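Local coordinates for putative ADP-Ribosyltransferase Scabin (Streptomyces scabiei 87.22, PDB 5EWK), which probably transfers ADP-ribose from NAD+ to a target molecule, as a member of the ADP-ribosyltransferase clan, at residues 74-79 / 132-137; 116-121 / 159-164. All coordinates share one frame; numbering follows the deposited sequence.

The two contacts belong to two antiparallel sheets that meet at the centre of the fold, with the bound phenanthridinone P34 where they join. Contact 1 joins strand 75-79 to strand 133-137, at one edge of a four-stranded sheet; contact 2 joins strand 115-119 to strand 160-164 in the smaller sheet. Their centres lie about 10 Å apart. Along the chain the segments alternate, 74-79, 116-121, 132-137, 159-164, so the sheets are interlaced. Strands 75-79 and 115-119 bridge them: Tyr76 O meets Thr119 N at 2.8 Å, and Leu75 CD1 packs on Phe163 CE2. The ligand's ring system touches both contacts, consistent with the split core and NAD+ cleft of ADP-ribosyltransferases.

Contact 1 of 2, residues 74-79 / 132-137; sequences TLYRSD and GYNYYI. With P34 (N~2~,N~2~-dimethyl-N~1~-(6-oxo-5,6-dihydrophenanthridin-2-yl)glycinamide), chain B.
Thr74 rests its CG2 methyl on the backbone of Ile137, and from there strand 75-79 runs antiparallel to 133-137. Leu75 and Ile137 exchange two backbone hydrogen bonds, with CB packed near CB. Tyr76 turns the edge of its ring onto a face of Tyr136 in a T-shaped stack, CE2 lying 3.8 Å from Tyr136 CD2 and the planes at 79°; Tyr136 OH is held by Glu185 and His122. Arg77 pairs with Tyr135 through its backbone, while its side chain, with CG opposite the backbone N (chi1 179°), stretches out to Asp79 and the ligand. Arg77 NE (2.8 Å) and NH1 grip the single oxygen Asp79 OD2 side-on in a salt bridge, and Arg77 NH2 bonds to Ser117 O. P34 CAJ lies over one face of the guanidinium, 3.7 Å from Arg77 CZ. Ser78 faces Asn134 as a non-hydrogen-bonded pair, with its backbone directed to the ligand: N donates to P34 OAD (2.8 Å) and O accepts from NAN (2.8 Å). Asp79 sets CB against the Tyr135 ring. This chemistry fixes the guanidinium's rotation beside a lactam read by two backbone bonds, probably much as nicotinamide is held in related transferases.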
ATOM      1  N   THR A  74      -0.773  -8.749  -6.171  1.00 20.97           N
ATOM      2  CA  THR A  74      -1.533  -7.511  -6.085  1.00 21.80           C
ATOM      3  C   THR A  74      -1.772  -7.166  -4.626  1.00 19.75           C
ATOM      4  O   THR A  74      -2.157  -8.028  -3.828  1.00 19.47           O
ATOM      5  CB  THR A  74      -2.864  -7.670  -6.817  1.00 17.69           C
ATOM      6  OG1 THR A  74      -2.618  -8.103  -8.160  1.00 19.08           O
ATOM      7  CG2 THR A  74      -3.656  -6.371  -6.838  1.00 19.57           C
ATOM      8  N   LEU A  75      -1.548  -5.899  -4.291  1.00 17.26           N
ATOM      9  CA  LEU A  75      -1.925  -5.326  -3.009  1.00 18.36           C
ATOM     10  C   LEU A  75      -3.055  -4.332  -3.222  1.00 17.21           C
ATOM     11  O   LEU A  75      -3.404  -3.975  -4.352  1.00 17.59           O
ATOM     12  CB  LEU A  75      -0.735  -4.631  -2.337  1.00 19.31           C
ATOM     13  CG  LEU A  75       0.500  -5.476  -2.060  1.00 20.64           C
ATOM     14  CD1 LEU A  75       1.661  -4.604  -1.568  1.00 22.36           C
ATOM     15  CD2 LEU A  75       0.198  -6.648  -1.128  1.00 20.12           C
ATOM     16  N   TYR A  76      -3.634  -3.877  -2.118  1.00 16.21           N
ATOM     17  CA  TYR A  76      -4.832  -3.059  -2.186  1.00 15.43           C
ATOM     18  C   TYR A  76      -4.702  -1.903  -1.212  1.00 19.07           C
ATOM     19  O   TYR A  76      -4.014  -1.997  -0.202  1.00 19.23           O
ATOM     20  CB  TYR A  76      -6.109  -3.886  -1.891  1.00 17.32           C
ATOM     21  CG  TYR A  76      -6.120  -5.143  -2.730  1.00 15.28           C
ATOM     22  CD1 TYR A  76      -5.536  -6.297  -2.261  1.00 16.48           C
ATOM     23  CD2 TYR A  76      -6.684  -5.147  -3.959  1.00 17.38           C
ATOM     24  CE1 TYR A  76      -5.488  -7.460  -3.041  1.00 19.25           C
ATOM     25  CE2 TYR A  76      -6.648  -6.305  -4.750  1.00 18.31           C
ATOM     26  CZ  TYR A  76      -6.062  -7.432  -4.265  1.00 19.34           C
ATOM     27  OH  TYR A  76      -6.002  -8.563  -5.063  1.00 19.26           O
ATOM     28  N   ARG A  77      -5.368  -0.803  -1.534  1.00 18.97           N
ATOM     29  CA  ARG A  77      -5.487   0.309  -0.594  1.00 17.02           C
ATOM     30  C   ARG A  77      -6.857   0.946  -0.739  1.00 17.33           C
ATOM     31  O   ARG A  77      -7.225   1.412  -1.829  1.00 18.98           O
ATOM     32  CB  ARG A  77      -4.397   1.367  -0.823  1.00 17.48           C
ATOM     33  CG  ARG A  77      -4.520   2.552   0.125  1.00 19.19           C
ATOM     34  CD  ARG A  77      -3.390   3.593  -0.065  1.00 17.98           C
ATOM     35  NE  ARG A  77      -3.779   4.864   0.558  1.00 19.29           N
ATOM     36  CZ  ARG A  77      -3.637   5.161   1.837  1.00 21.25           C
ATOM     37  NH1 ARG A  77      -4.071   6.345   2.282  1.00 24.73           N
ATOM     38  NH2 ARG A  77      -3.059   4.320   2.684  1.00 22.10           N
ATOM     39  N   SER A  78      -7.582   0.968   0.383  1.00 19.88           N
ATOM     40  CA  SER A  78      -8.807   1.731   0.537  1.00 21.38           C
ATOM     41  C   SER A  78      -8.430   3.201   0.741  1.00 21.20           C
ATOM     42  O   SER A  78      -7.594   3.516   1.592  1.00 21.84           O
ATOM     43  CB  SER A  78      -9.577   1.167   1.744  1.00 23.13           C
ATOM     44  OG  SER A  78     -10.742   1.935   1.938  1.00 40.71           O
ATOM     45  N   ASP A  79      -8.993   4.098  -0.061  1.00 21.28           N
ATOM     46  CA  ASP A  79      -8.662   5.516   0.060  1.00 21.09           C
ATOM     47  C   ASP A  79      -9.858   6.335  -0.411  1.00 23.69           C
ATOM     48  O   ASP A  79     -10.499   6.010  -1.417  1.00 29.79           O
ATOM     49  CB  ASP A  79      -7.405   5.852  -0.752  1.00 24.46           C
ATOM     50  CG  ASP A  79      -6.654   7.054  -0.244  1.00 25.88           C
ATOM     51  OD1 ASP A  79      -7.282   8.059   0.174  1.00 29.43           O
ATOM     52  OD2 ASP A  79      -5.403   7.013  -0.285  1.00 22.63           O
ATOM     53  N   GLY A 132     -14.713   4.879  -0.136  1.00 34.68           N
ATOM     54  CA  GLY A 132     -14.856   5.439  -1.483  1.00 28.25           C
ATOM     55  C   GLY A 132     -14.235   4.650  -2.630  1.00 23.19           C
ATOM     56  O   GLY A 132     -14.889   4.445  -3.660  1.00 25.85           O
ATOM     57  N   TYR A 133     -12.985   4.234  -2.478  1.00 21.79           N
ATOM     58  CA  TYR A 133     -12.261   3.547  -3.553  1.00 21.33           C
ATOM     59  C   TYR A 133     -11.420   2.409  -3.018  1.00 22.04           C
ATOM     60  O   TYR A 133     -10.803   2.520  -1.968  1.00 20.88           O
ATOM     61  CB  TYR A 133     -11.339   4.524  -4.293  1.00 23.38           C
ATOM     62  CG  TYR A 133     -12.099   5.642  -4.966  1.00 22.56           C
ATOM     63  CD1 TYR A 133     -12.647   5.459  -6.234  1.00 25.82           C
ATOM     64  CD2 TYR A 133     -12.309   6.866  -4.322  1.00 25.97           C
ATOM     65  CE1 TYR A 133     -13.353   6.470  -6.856  1.00 29.66           C
ATOM     66  CE2 TYR A 133     -13.003   7.870  -4.942  1.00 27.56           C
ATOM     67  CZ  TYR A 133     -13.534   7.664  -6.206  1.00 27.38           C
ATOM     68  OH  TYR A 133     -14.240   8.719  -6.782  1.00 34.32           O
ATOM     69  N   ASN A 134     -11.339   1.327  -3.799  1.00 18.01           N
ATOM     70  CA  ASN A 134     -10.420   0.215  -3.548  1.00 16.93           C
ATOM     71  C   ASN A 134      -9.390   0.226  -4.677  1.00 19.09           C
ATOM     72  O   ASN A 134      -9.719  -0.087  -5.823  1.00 18.76           O
ATOM     73  CB  ASN A 134     -11.189  -1.103  -3.504  1.00 18.46           C
ATOM     74  CG  ASN A 134     -10.404  -2.218  -2.893  1.00 21.61           C
ATOM     75  OD1 ASN A 134      -9.610  -2.026  -1.955  1.00 17.59           O
ATOM     76  ND2 ASN A 134     -10.581  -3.437  -3.447  1.00 18.42           N
ATOM     77  N   TYR A 135      -8.183   0.678  -4.368  1.00 18.29           N
ATOM     78  CA  TYR A 135      -7.078   0.710  -5.318  1.00 18.94           C
ATOM     79  C   TYR A 135      -6.338  -0.617  -5.374  1.00 18.05           C
ATOM     80  O   TYR A 135      -6.138  -1.284  -4.358  1.00 16.09           O
ATOM     81  CB  TYR A 135      -6.109   1.834  -4.943  1.00 18.99           C
ATOM     82  CG  TYR A 135      -6.658   3.216  -5.239  1.00 19.61           C
ATOM     83  CD1 TYR A 135      -6.453   3.812  -6.478  1.00 19.24           C
ATOM     84  CD2 TYR A 135      -7.384   3.920  -4.297  1.00 18.49           C
ATOM     85  CE1 TYR A 135      -6.953   5.046  -6.775  1.00 20.76           C
ATOM     86  CE2 TYR A 135      -7.878   5.204  -4.579  1.00 19.81           C
ATOM     87  CZ  TYR A 135      -7.666   5.748  -5.819  1.00 22.21           C
ATOM     88  OH  TYR A 135      -8.162   6.983  -6.147  1.00 23.96           O
ATOM     89  N   TYR A 136      -5.899  -0.954  -6.584  1.00 17.43           N
ATOM     90  CA  TYR A 136      -5.169  -2.159  -6.919  1.00 17.68           C
ATOM     91  C   TYR A 136      -3.733  -1.763  -7.242  1.00 16.35           C
ATOM     92  O   TYR A 136      -3.503  -0.864  -8.064  1.00 19.10           O
ATOM     93  CB  TYR A 136      -5.825  -2.845  -8.125  1.00 17.93           C
ATOM     94  CG  TYR A 136      -7.191  -3.437  -7.881  1.00 16.11           C
ATOM     95  CD1 TYR A 136      -8.241  -2.689  -7.347  1.00 17.40           C
ATOM     96  CD2 TYR A 136      -7.427  -4.765  -8.125  1.00 14.96           C
ATOM     97  CE1 TYR A 136      -9.484  -3.250  -7.142  1.00 19.03           C
ATOM     98  CE2 TYR A 136      -8.659  -5.338  -7.904  1.00 15.97           C
ATOM     99  CZ  TYR A 136      -9.692  -4.567  -7.398  1.00 17.07           C
ATOM    100  OH  TYR A 136     -10.929  -5.106  -7.176  1.00 18.02           O
ATOM    101  N   ILE A 137      -2.770  -2.416  -6.576  1.00 17.43           N
ATOM    102  CA  ILE A 137      -1.374  -1.993  -6.570  1.00 17.57           C
ATOM    103  C   ILE A 137      -0.480  -3.174  -6.944  1.00 19.52           C
ATOM    104  O   ILE A 137      -0.660  -4.285  -6.429  1.00 17.93           O
ATOM    105  CB  ILE A 137      -0.983  -1.434  -5.189  1.00 17.66           C
ATOM    106  CG1 ILE A 137      -1.753  -0.134  -4.946  1.00 17.50           C
ATOM    107  CG2 ILE A 137       0.539  -1.203  -5.084  1.00 18.66           C
ATOM    108  CD1 ILE A 137      -1.807   0.252  -3.493  1.00 21.03           C
TER
HETATM  109  CAA P34 B 301      -1.915   8.035   4.238  1.00 68.87           C
HETATM  110  N   P34 B 301      -2.989   8.319   5.183  1.00 80.78           N
HETATM  111  CAB P34 B 301      -4.041   8.995   4.477  1.00 82.30           C
HETATM  112  CA  P34 B 301      -3.512   7.085   5.725  1.00 76.02           C
HETATM  113  C   P34 B 301      -4.073   6.999   7.162  1.00 73.41           C
HETATM  114  O   P34 B 301      -3.816   7.883   7.989  1.00 80.65           O
HETATM  115  NAM P34 B 301      -4.809   5.882   7.481  1.00 57.16           N
HETATM  116  CAP P34 B 301      -5.121   4.869   6.537  1.00 36.76           C
HETATM  117  CAK P34 B 301      -4.726   3.543   6.734  1.00 26.20           C
HETATM  118  CAU P34 B 301      -5.055   2.591   5.733  1.00 20.28           C
HETATM  119  CAT P34 B 301      -4.716   1.162   5.812  1.00 21.95           C
HETATM  120  CAI P34 B 301      -4.008   0.626   6.886  1.00 24.35           C
HETATM  121  CAF P34 B 301      -3.715  -0.721   6.918  1.00 22.45           C
HETATM  122  CAE P34 B 301      -4.066  -1.568   5.858  1.00 21.91           C
HETATM  123  CAH P34 B 301      -4.766  -1.035   4.771  1.00 20.94           C
HETATM  124  CAS P34 B 301      -5.076   0.315   4.746  1.00 19.59           C
HETATM  125  CAQ P34 B 301      -5.851   0.801   3.601  1.00 19.10           C
HETATM  126  OAD P34 B 301      -6.194   0.084   2.655  1.00 19.62           O
HETATM  127  NAN P34 B 301      -6.141   2.120   3.574  1.00 20.00           N
HETATM  128  CAR P34 B 301      -5.772   3.015   4.618  1.00 23.31           C
HETATM  129  CAJ P34 B 301      -6.151   4.348   4.442  1.00 28.69           C
HETATM  130  CAG P34 B 301      -5.840   5.240   5.423  1.00 32.60           C

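Contact 2 of 2, residues 116-121 / 159-164. With P34 (N~2~,N~2~-dimethyl-N~1~-(6-oxo-5,6-dihydrophenanthridin-2-yl)glycinamide), chain B.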
ATOM      1  N   VAL A 116       2.925   4.779   3.336  1.00 20.43           N
ATOM      2  CA  VAL A 116       1.593   4.578   2.770  1.00 20.84           C
ATOM      3  C   VAL A 116       1.178   3.139   3.033  1.00 21.37           C
ATOM      4  O   VAL A 116       1.857   2.198   2.585  1.00 20.87           O
ATOM      5  CB  VAL A 116       1.540   4.884   1.266  1.00 22.34           C
ATOM      6  CG1 VAL A 116       0.158   4.517   0.696  1.00 22.67           C
ATOM      7  CG2 VAL A 116       1.860   6.381   1.020  1.00 26.06           C
ATOM      8  N   SER A 117       0.039   2.978   3.701  1.00 22.33           N
ATOM      9  CA  SER A 117      -0.458   1.659   4.079  1.00 20.52           C
ATOM     10  C   SER A 117      -1.215   1.007   2.934  1.00 17.50           C
ATOM     11  O   SER A 117      -2.057   1.630   2.285  1.00 18.45           O
ATOM     12  CB  SER A 117      -1.388   1.739   5.280  1.00 29.09           C
ATOM     13  OG  SER A 117      -0.681   2.197   6.411  1.00 26.18           O
ATOM     14  N   THR A 118      -0.917  -0.272   2.726  1.00 18.98           N
ATOM     15  CA  THR A 118      -1.650  -1.139   1.809  1.00 18.25           C
ATOM     16  C   THR A 118      -1.937  -2.448   2.534  1.00 17.38           C
ATOM     17  O   THR A 118      -1.446  -2.692   3.646  1.00 16.82           O
ATOM     18  CB  THR A 118      -0.854  -1.420   0.527  1.00 18.60           C
ATOM     19  OG1 THR A 118       0.227  -2.288   0.845  1.00 19.66           O
ATOM     20  CG2 THR A 118      -0.351  -0.096  -0.110  1.00 20.42           C
ATOM     21  N   THR A 119      -2.686  -3.334   1.884  1.00 17.46           N
ATOM     22  CA  THR A 119      -3.036  -4.617   2.461  1.00 14.80           C
ATOM     23  C   THR A 119      -2.943  -5.740   1.429  1.00 14.99           C
ATOM     24  O   THR A 119      -3.167  -5.538   0.232  1.00 17.34           O
ATOM     25  CB  THR A 119      -4.465  -4.582   3.060  1.00 15.49           C
ATOM     26  OG1 THR A 119      -4.807  -5.853   3.605  1.00 18.40           O
ATOM     27  CG2 THR A 119      -5.501  -4.161   2.031  1.00 16.48           C
ATOM     28  N   TYR A 120      -2.641  -6.928   1.942  1.00 18.14           N
ATOM     29  CA  TYR A 120      -2.743  -8.143   1.147  1.00 15.14           C
ATOM     30  C   TYR A 120      -4.192  -8.517   0.824  1.00 17.46           C
ATOM     31  O   TYR A 120      -4.438  -9.340  -0.086  1.00 20.12           O
ATOM     32  CB  TYR A 120      -2.106  -9.306   1.899  1.00 17.74           C
ATOM     33  CG  TYR A 120      -0.606  -9.269   2.033  1.00 18.13           C
ATOM     34  CD1 TYR A 120       0.219  -9.526   0.948  1.00 19.98           C
ATOM     35  CD2 TYR A 120      -0.014  -9.107   3.281  1.00 17.63           C
ATOM     36  CE1 TYR A 120       1.609  -9.550   1.090  1.00 19.59           C
ATOM     37  CE2 TYR A 120       1.366  -9.116   3.436  1.00 19.47           C
ATOM     38  CZ  TYR A 120       2.181  -9.362   2.330  1.00 21.11           C
ATOM     39  OH  TYR A 120       3.562  -9.400   2.429  1.00 22.49           O
ATOM     40  N   ASP A 121      -5.151  -7.960   1.569  1.00 17.49           N
ATOM     41  CA  ASP A 121      -6.544  -8.411   1.556  1.00 16.50           C
ATOM     42  C   ASP A 121      -7.392  -7.554   0.627  1.00 17.55           C
ATOM     43  O   ASP A 121      -7.734  -6.395   0.948  1.00 17.90           O
ATOM     44  CB  ASP A 121      -7.068  -8.353   2.992  1.00 17.25           C
ATOM     45  CG  ASP A 121      -8.495  -8.865   3.145  1.00 22.36           C
ATOM     46  OD1 ASP A 121      -9.129  -9.297   2.156  1.00 21.04           O
ATOM     47  OD2 ASP A 121      -8.985  -8.796   4.322  1.00 23.42           O
ATOM     48  N   VAL A 159      -3.503  -7.196   7.755  1.00 20.28           N
ATOM     49  CA  VAL A 159      -2.439  -7.812   6.958  1.00 21.38           C
ATOM     50  C   VAL A 159      -1.777  -6.756   6.073  1.00 19.40           C
ATOM     51  O   VAL A 159      -1.766  -6.821   4.822  1.00 18.37           O
ATOM     52  CB  VAL A 159      -2.967  -9.042   6.192  1.00 21.54           C
ATOM     53  CG1 VAL A 159      -3.286 -10.154   7.177  1.00 19.34           C
ATOM     54  CG2 VAL A 159      -4.195  -8.720   5.347  1.00 19.90           C
ATOM     55  N   GLU A 160      -1.191  -5.779   6.749  1.00 19.57           N
ATOM     56  CA  GLU A 160      -0.730  -4.551   6.142  1.00 17.63           C
ATOM     57  C   GLU A 160       0.669  -4.700   5.560  1.00 20.27           C
ATOM     58  O   GLU A 160       1.527  -5.396   6.116  1.00 21.98           O
ATOM     59  CB  GLU A 160      -0.725  -3.432   7.193  1.00 19.55           C
ATOM     60  CG  GLU A 160      -0.302  -2.095   6.659  1.00 20.72           C
ATOM     61  CD  GLU A 160      -0.275  -0.989   7.703  1.00 28.46           C
ATOM     62  OE1 GLU A 160      -0.844  -1.172   8.794  1.00 25.85           O
ATOM     63  OE2 GLU A 160       0.312   0.068   7.385  1.00 29.79           O
ATOM     64  N   VAL A 161       0.896  -4.002   4.451  1.00 20.69           N
ATOM     65  CA  VAL A 161       2.218  -3.760   3.893  1.00 19.30           C
ATOM     66  C   VAL A 161       2.384  -2.243   3.839  1.00 20.77           C
ATOM     67  O   VAL A 161       1.561  -1.544   3.233  1.00 19.72           O
ATOM     68  CB  VAL A 161       2.388  -4.405   2.501  1.00 18.14           C
ATOM     69  CG1 VAL A 161       3.768  -4.057   1.917  1.00 22.61           C
ATOM     70  CG2 VAL A 161       2.180  -5.918   2.592  1.00 20.11           C
ATOM     71  N   ALA A 162       3.429  -1.737   4.477  1.00 20.90           N
ATOM     72  CA  ALA A 162       3.637  -0.303   4.613  1.00 18.60           C
ATOM     73  C   ALA A 162       4.751   0.130   3.671  1.00 22.35           C
ATOM     74  O   ALA A 162       5.871  -0.394   3.752  1.00 23.33           O
ATOM     75  CB  ALA A 162       3.999   0.047   6.052  1.00 21.46           C
ATOM     76  N   PHE A 163       4.465   1.106   2.805  1.00 20.15           N
ATOM     77  CA  PHE A 163       5.431   1.517   1.792  1.00 24.26           C
ATOM     78  C   PHE A 163       6.136   2.793   2.238  1.00 23.13           C
ATOM     79  O   PHE A 163       5.528   3.886   2.206  1.00 23.30           O
ATOM     80  CB  PHE A 163       4.755   1.707   0.426  1.00 20.44           C
ATOM     81  CG  PHE A 163       4.606   0.413  -0.322  1.00 19.05           C
ATOM     82  CD1 PHE A 163       5.591  -0.055  -1.183  1.00 21.72           C
ATOM     83  CD2 PHE A 163       3.482  -0.359  -0.091  1.00 18.59           C
ATOM     84  CE1 PHE A 163       5.443  -1.260  -1.808  1.00 25.89           C
ATOM     85  CE2 PHE A 163       3.320  -1.582  -0.735  1.00 19.21           C
ATOM     86  CZ  PHE A 163       4.288  -2.030  -1.592  1.00 22.03           C
ATOM     87  N   PRO A 164       7.393   2.723   2.687  1.00 23.32           N
ATOM     88  CA  PRO A 164       8.108   3.949   3.072  1.00 23.31           C
ATOM     89  C   PRO A 164       8.376   4.814   1.849  1.00 29.72           C
ATOM     90  O   PRO A 164       8.910   4.350   0.840  1.00 28.49           O
ATOM     91  CB  PRO A 164       9.405   3.438   3.712  1.00 26.40           C
ATOM     92  CG  PRO A 164       9.267   1.948   3.815  1.00 27.85           C
ATOM     93  CD  PRO A 164       8.271   1.539   2.745  1.00 26.38           C
TER
HETATM   94  CAA P34 B 301      -1.915   8.035   4.238  1.00 68.87           C
HETATM   95  N   P34 B 301      -2.989   8.319   5.183  1.00 80.78           N
HETATM   96  CAB P34 B 301      -4.041   8.995   4.477  1.00 82.30           C
HETATM   97  CA  P34 B 301      -3.512   7.085   5.725  1.00 76.02           C
HETATM   98  C   P34 B 301      -4.073   6.999   7.162  1.00 73.41           C
HETATM   99  O   P34 B 301      -3.816   7.883   7.989  1.00 80.65           O
HETATM  100  NAM P34 B 301      -4.809   5.882   7.481  1.00 57.16           N
HETATM  101  CAP P34 B 301      -5.121   4.869   6.537  1.00 36.76           C
HETATM  102  CAK P34 B 301      -4.726   3.543   6.734  1.00 26.20           C
HETATM  103  CAU P34 B 301      -5.055   2.591   5.733  1.00 20.28           C
HETATM  104  CAT P34 B 301      -4.716   1.162   5.812  1.00 21.95           C
HETATM  105  CAI P34 B 301      -4.008   0.626   6.886  1.00 24.35           C
HETATM  106  CAF P34 B 301      -3.715  -0.721   6.918  1.00 22.45           C
HETATM  107  CAE P34 B 301      -4.066  -1.568   5.858  1.00 21.91           C
HETATM  108  CAH P34 B 301      -4.766  -1.035   4.771  1.00 20.94           C
HETATM  109  CAS P34 B 301      -5.076   0.315   4.746  1.00 19.59           C
HETATM  110  CAQ P34 B 301      -5.851   0.801   3.601  1.00 19.10           C
HETATM  111  OAD P34 B 301      -6.194   0.084   2.655  1.00 19.62           O
HETATM  112  NAN P34 B 301      -6.141   2.120   3.574  1.00 20.00           N
HETATM  113  CAR P34 B 301      -5.772   3.015   4.618  1.00 23.31           C
HETATM  114  CAJ P34 B 301      -6.151   4.348   4.442  1.00 28.69           C
HETATM  115  CAG P34 B 301      -5.840   5.240   5.423  1.00 32.60           C
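Glu160 meets Ser117 because its CG stands anti to the backbone N (chi1 -178°) and the chain then runs straight out, carrying the carboxylate along the face shared with Ser117, Thr119 and Ala162. Ser117, its OG turned beside its own N (chi1 -64°), donates to Glu160 OE2 at 2.5 Å, a short bond that arrives from above the carboxylate plane; Tyr106 OH is a further partner of OG. Thr118 on the other face has OG1 between its N and carbonyl carbon, where it hydrogen-bonds Val161 O at 2.8 Å. The Thr118 N-H grips the same oxygen from the opposite side of its plane, so two donors hold one carbonyl. Phe163 brings its ring edge to Thr118 OG1, with CE2 3.5 Å away.

The Ser117-Thr118-Thr119 run on one strand and Gln158 and Glu160 on the other, with Arg77 nearby, are consistent with the Arg-Ser-Glu signature of one class of ADP-ribosyltransferases, Gln158 and Glu160 fitting its Gln-x-Glu motif. P34 lies along this strand pair, its CAI 3.3 Å from Ser117 CB and its CAF 3.5 Å from Glu160 OE1.

At the end of the strand, Thr119 OG1 accepts from the backbone N of Asp121 to form an ST turn and also bonds Gln158 O, while Val159 CG2 packs 3.4 Å from that hydroxyl. Tyr120 N continues the pairing with a nearly straight bond to Val159 O (3.0 Å). Val161 CG2 sits over a face of the Tyr120 ring, 3.7 Å from its centroid, a CH-pi contact, and the ring's OH goes on to Asp144.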